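Local coordinates for autoinducer 2-binding protein LsrB (PDB 6DSP), which binds the quorum-sensing signal autoinducer-2 in the cleft between two lobes and is a receptor of the solute-binding protein family, at residues L96-D110 with V113-G125. Sequence-based numbering, arbitrary orientation.
Sequences LKAAADAGVTVTTWD and VDPSVRKVMVSQG. With PAV ((2R,4S)-2-methyl-2,3,3,4-tetrahydroxytetrahydrofuran), chain C.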
loop_
_atom_site.group_PDB
_atom_site.type_symbol
_atom_site.label_atom_id
_atom_site.label_comp_id
_atom_site.label_asym_id
_atom_site.label_seq_id
_atom_site.Cartn_x
_atom_site.Cartn_y
_atom_site.Cartn_z
ATOM N N LEU A 96 18.207 9.448 -1.128
ATOM C CA LEU A 96 18.365 8.615 0.059
ATOM C C LEU A 96 19.818 8.272 0.303
ATOM O O LEU A 96 20.232 8.159 1.464
ATOM C CB LEU A 96 17.517 7.343 -0.079
ATOM C CG LEU A 96 15.988 7.612 -0.019
ATOM C CD1 LEU A 96 15.227 6.303 -0.230
ATOM C CD2 LEU A 96 15.552 8.269 1.292
ATOM N N LYS A 97 20.616 8.119 -0.750
ATOM C CA LYS A 97 22.054 7.946 -0.538
ATOM C C LYS A 97 22.642 9.188 0.111
ATOM O O LYS A 97 23.467 9.097 1.029
ATOM C CB LYS A 97 22.743 7.641 -1.867
ATOM C CG LYS A 97 22.436 6.256 -2.429
ATOM C CD LYS A 97 22.961 6.189 -3.862
ATOM C CE LYS A 97 23.557 4.860 -4.264
ATOM N NZ LYS A 97 24.576 5.146 -5.330
ATOM N N ALA A 98 22.214 10.364 -0.361
ATOM C CA ALA A 98 22.742 11.590 0.240
ATOM C C ALA A 98 22.283 11.716 1.688
ATOM O O ALA A 98 23.044 12.172 2.553
ATOM C CB ALA A 98 22.289 12.781 -0.584
ATOM N N ALA A 99 21.055 11.306 1.984
ATOM C CA ALA A 99 20.580 11.357 3.364
ATOM C C ALA A 99 21.462 10.500 4.263
ATOM O O ALA A 99 21.892 10.940 5.342
ATOM C CB ALA A 99 19.111 10.939 3.451
ATOM N N ALA A 100 21.773 9.278 3.823
ATOM C CA ALA A 100 22.612 8.402 4.636
ATOM C C ALA A 100 24.006 8.982 4.817
ATOM O O ALA A 100 24.572 8.906 5.914
ATOM C CB ALA A 100 22.705 7.018 3.998
ATOM N N ASP A 101 24.549 9.627 3.770
ATOM C CA ASP A 101 25.873 10.241 3.877
ATOM C C ASP A 101 25.862 11.432 4.834
ATOM O O ASP A 101 26.919 11.834 5.336
ATOM C CB ASP A 101 26.391 10.669 2.497
ATOM C CG ASP A 101 26.903 9.497 1.674
ATOM O OD1 ASP A 101 26.803 8.335 2.135
ATOM O OD2 ASP A 101 27.429 9.738 0.565
ATOM N N ALA A 102 24.700 12.032 5.066
ATOM C CA ALA A 102 24.546 13.091 6.060
ATOM C C ALA A 102 24.331 12.547 7.470
ATOM O O ALA A 102 24.192 13.345 8.417
ATOM C CB ALA A 102 23.403 14.041 5.673
ATOM N N GLY A 103 24.313 11.218 7.641
ATOM C CA GLY A 103 24.120 10.640 8.955
ATOM C C GLY A 103 22.681 10.292 9.278
ATOM O O GLY A 103 22.383 9.921 10.426
ATOM N N VAL A 104 21.778 10.406 8.316
ATOM C CA VAL A 104 20.359 10.142 8.559
ATOM C C VAL A 104 20.081 8.654 8.385
ATOM O O VAL A 104 20.510 8.052 7.406
ATOM C CB VAL A 104 19.501 10.973 7.593
ATOM C CG1 VAL A 104 18.048 10.676 7.764
ATOM C CG2 VAL A 104 19.773 12.473 7.844
ATOM N N THR A 105 19.380 8.073 9.350
ATOM C CA THR A 105 18.949 6.671 9.252
ATOM C C THR A 105 17.757 6.593 8.304
ATOM O O THR A 105 16.789 7.345 8.456
ATOM C CB THR A 105 18.514 6.182 10.633
ATOM O OG1 THR A 105 19.661 6.154 11.486
ATOM C CG2 THR A 105 17.859 4.796 10.547
ATOM N N VAL A 106 17.852 5.754 7.284
ATOM C CA VAL A 106 16.810 5.632 6.265
ATOM C C VAL A 106 16.066 4.309 6.440
ATOM O O VAL A 106 16.686 3.234 6.419
ATOM C CB VAL A 106 17.383 5.752 4.842
ATOM C CG1 VAL A 106 16.292 5.559 3.803
ATOM C CG2 VAL A 106 18.107 7.119 4.652
ATOM N N THR A 107 14.750 4.393 6.605
ATOM C CA THR A 107 13.885 3.216 6.604
ATOM C C THR A 107 12.735 3.462 5.638
ATOM O O THR A 107 12.455 4.607 5.246
ATOM C CB THR A 107 13.290 2.903 8.001
ATOM O OG1 THR A 107 12.450 3.980 8.433
ATOM C CG2 THR A 107 14.386 2.616 9.049
ATOM N N THR A 108 12.006 2.392 5.302
ATOM C CA THR A 108 10.837 2.519 4.447
ATOM C C THR A 108 9.630 1.839 5.084
ATOM O O THR A 108 9.755 1.021 5.998
ATOM C CB THR A 108 11.087 1.950 3.045
ATOM O OG1 THR A 108 11.687 0.661 3.202
ATOM C CG2 THR A 108 12.039 2.854 2.257
ATOM N N TRP A 109 8.449 2.163 4.567
ATOM C CA TRP A 109 7.229 1.463 4.922
ATOM C C TRP A 109 6.334 1.510 3.702
ATOM O O TRP A 109 6.466 2.430 2.881
ATOM C CB TRP A 109 6.572 2.141 6.148
ATOM C CG TRP A 109 5.955 3.490 5.834
ATOM C CD1 TRP A 109 6.624 4.648 5.479
ATOM C CD2 TRP A 109 4.565 3.793 5.753
ATOM N NE1 TRP A 109 5.701 5.656 5.198
ATOM C CE2 TRP A 109 4.433 5.151 5.338
ATOM C CE3 TRP A 109 3.408 3.048 5.982
ATOM C CZ2 TRP A 109 3.189 5.766 5.160
ATOM C CZ3 TRP A 109 2.160 3.670 5.810
ATOM C CH2 TRP A 109 2.071 5.028 5.420
ATOM N N ASP A 110 5.409 0.543 3.599
ATOM C CA ASP A 110 4.341 0.556 2.590
ATOM C C ASP A 110 4.856 0.234 1.190
ATOM O O ASP A 110 4.562 -0.846 0.664
ATOM C CB ASP A 110 3.548 1.868 2.668
ATOM C CG ASP A 110 2.452 1.953 1.634
ATOM O OD1 ASP A 110 1.697 0.957 1.504
ATOM O OD2 ASP A 110 2.299 3.040 1.001
ATOM N N VAL A 113 12.027 0.864 -1.502
ATOM C CA VAL A 113 12.993 1.369 -2.476
ATOM C C VAL A 113 14.059 0.294 -2.701
ATOM O O VAL A 113 13.958 -0.814 -2.153
ATOM C CB VAL A 113 13.636 2.695 -2.002
ATOM C CG1 VAL A 113 12.566 3.720 -1.777
ATOM C CG2 VAL A 113 14.437 2.454 -0.713
ATOM N N ASP A 114 15.124 0.607 -3.447
ATOM C CA ASP A 114 16.217 -0.337 -3.609
ATOM C C ASP A 114 16.738 -0.683 -2.217
ATOM O O ASP A 114 17.068 0.235 -1.450
ATOM C CB ASP A 114 17.316 0.337 -4.437
ATOM C CG ASP A 114 18.500 -0.562 -4.751
ATOM O OD1 ASP A 114 18.765 -1.488 -3.993
ATOM O OD2 ASP A 114 19.177 -0.270 -5.762
ATOM N N PRO A 115 16.800 -1.963 -1.833
ATOM C CA PRO A 115 17.183 -2.291 -0.447
ATOM C C PRO A 115 18.607 -1.875 -0.099
ATOM O O PRO A 115 18.972 -1.904 1.087
ATOM C CB PRO A 115 16.993 -3.817 -0.383
ATOM C CG PRO A 115 15.906 -4.062 -1.441
ATOM C CD PRO A 115 16.327 -3.159 -2.563
ATOM N N SER A 116 19.437 -1.519 -1.086
ATOM C CA SER A 116 20.787 -1.040 -0.808
ATOM C C SER A 116 20.805 0.386 -0.257
ATOM O O SER A 116 21.860 0.832 0.240
ATOM C CB SER A 116 21.643 -1.135 -2.073
ATOM O OG SER A 116 21.218 -0.154 -3.022
ATOM N N VAL A 117 19.667 1.091 -0.277
ATOM C CA VAL A 117 19.648 2.472 0.199
ATOM C C VAL A 117 18.678 2.677 1.356
ATOM O O VAL A 117 18.360 3.816 1.701
ATOM C CB VAL A 117 19.438 3.501 -0.928
ATOM C CG1 VAL A 117 20.486 3.300 -2.017
ATOM C CG2 VAL A 117 18.037 3.445 -1.515
ATOM N N ARG A 118 18.219 1.604 1.995
ATOM C CA ARG A 118 17.485 1.740 3.249
ATOM C C ARG A 118 17.832 0.556 4.148
ATOM O O ARG A 118 18.285 -0.497 3.679
ATOM C CB ARG A 118 15.968 1.805 2.998
ATOM C CG ARG A 118 15.352 0.581 2.180
ATOM C CD ARG A 118 15.031 -0.531 3.105
ATOM N NE ARG A 118 14.358 -1.629 2.388
ATOM C CZ ARG A 118 14.745 -2.896 2.510
ATOM N NH1 ARG A 118 15.787 -3.223 3.285
ATOM N NH2 ARG A 118 14.050 -3.825 1.899
ATOM N N LYS A 119 17.595 0.720 5.447
ATOM C CA LYS A 119 17.945 -0.303 6.429
ATOM C C LYS A 119 16.826 -1.321 6.617
ATOM O O LYS A 119 17.010 -2.500 6.343
ATOM C CB LYS A 119 18.411 0.317 7.764
ATOM C CG LYS A 119 19.584 1.318 7.615
ATOM C CD LYS A 119 20.606 0.866 6.578
ATOM C CE LYS A 119 21.359 -0.376 6.985
ATOM N NZ LYS A 119 22.353 -0.858 5.906
ATOM N N VAL A 120 15.663 -0.881 7.031
ATOM C CA VAL A 120 14.536 -1.765 7.268
ATOM C C VAL A 120 13.336 -1.223 6.505
ATOM O O VAL A 120 13.107 -0.003 6.451
ATOM C CB VAL A 120 14.196 -1.824 8.769
ATOM C CG1 VAL A 120 12.892 -2.588 9.025
ATOM C CG2 VAL A 120 15.341 -2.488 9.532
ATOM N N MET A 121 12.572 -2.130 5.919
ATOM C CA MET A 121 11.260 -1.871 5.316
ATOM C C MET A 121 10.180 -2.513 6.186
ATOM O O MET A 121 10.324 -3.682 6.545
ATOM C CB MET A 121 11.235 -2.532 3.938
ATOM C CG MET A 121 9.859 -2.694 3.307
ATOM S SD MET A 121 9.085 -1.129 2.855
ATOM C CE MET A 121 7.563 -1.799 2.215
ATOM N N VAL A 122 9.139 -1.755 6.571
ATOM C CA VAL A 122 7.974 -2.317 7.253
ATOM C C VAL A 122 6.852 -2.509 6.248
ATOM O O VAL A 122 6.237 -1.545 5.764
ATOM C CB VAL A 122 7.519 -1.488 8.461
ATOM C CG1 VAL A 122 6.315 -2.156 9.099
ATOM C CG2 VAL A 122 8.673 -1.401 9.466
ATOM N N SER A 123 6.603 -3.776 5.906
ATOM C CA SER A 123 5.696 -4.114 4.819
ATOM C C SER A 123 4.419 -4.780 5.326
ATOM O O SER A 123 4.453 -5.635 6.223
ATOM C CB SER A 123 6.398 -5.065 3.847
ATOM O OG SER A 123 5.502 -5.479 2.827
ATOM N N GLN A 124 3.309 -4.448 4.669
ATOM C CA GLN A 124 2.006 -5.004 4.962
ATOM C C GLN A 124 1.844 -6.462 4.522
ATOM O O GLN A 124 0.853 -7.093 4.913
ATOM C CB GLN A 124 0.911 -4.161 4.289
ATOM C CG GLN A 124 1.083 -3.921 2.777
ATOM C CD GLN A 124 1.842 -2.644 2.432
ATOM O OE1 GLN A 124 2.889 -2.358 3.025
ATOM N NE2 GLN A 124 1.377 -1.915 1.433
ATOM N N GLY A 125 2.755 -7.017 3.729
ATOM C CA GLY A 125 2.660 -8.424 3.370
ATOM C C GLY A 125 3.511 -8.735 2.165
ATOM O O GLY A 125 4.041 -7.845 1.493
HETATM O O2 PAV C . -2.880 0.108 -1.796
HETATM C C2 PAV C . -2.340 1.164 -0.974
HETATM C C1 PAV C . -3.121 1.351 0.345
HETATM O O5 PAV C . -2.686 2.439 -1.753
HETATM C C5 PAV C . -1.785 3.388 -1.380
HETATM C C4 PAV C . -0.697 2.697 -0.537
HETATM O O4 PAV C . 0.598 3.135 -0.937
HETATM C C3 PAV C . -0.985 1.218 -0.815
HETATM O O3 PAV C . -0.589 0.428 0.273
HETATM O O13 PAV C . -0.344 0.814 -2.004
HETATM O O HOH W 1 20.493 5.407 2.035
HETATM O O HOH W 2 5.208 -3.607 0.756
#
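Asp110 extends its carboxylate away from its own backbone N (chi1 179°), while Gln124 is folded back by a bend at chi2 (-92°); these torsions bring the two groups together with their planes nearly parallel, though each partner is tilted out of the other's plane, and NE2 donates to Asp110 OD1 over 2.9 Å, on the anti side, in a bent bond (134° at H). The pair lies at the C-terminal ends of two adjacent parallel strands, 105-109 and 120-123, in one lobe of the periplasmic-binding-protein fold, the usual place for a ligand site in such sheets. The strands zip together from Val106 O, which accepts from Lys119 N, through Thr108 N to Val120 O and Val122 N to Thr108 O, to Asp110 N, which donates to Val122 O. Val120 N, facing this seam, is buried without a partner. On the sheet face of Thr108 and Met121, Thr108 OG1 sits 3.2 Å from Met121 SD as the two side chains cross at about a right angle, and the hydroxyl is hydrogen-bonded to Asp112, which also forms a salt bridge with Arg118. Farther back, Leu96 of helix 89-101 meets Val113 tip to tip, CD1 to CG2 at 4.0 Å, and Lys97 CG rests 3.6 Å from Val117 CG1. A water donates to both Leu96 O and Val117 O, joining helix to loop. In the pocket, Ser85 and Gln124 help fix the rotation of the Asp110 carboxylate, whose oxygens each take a ligand hydroxyl: PAV O3 donates to Asp110 OD1 and PAV O4 to Asp110 OD2, both at 2.6 Å.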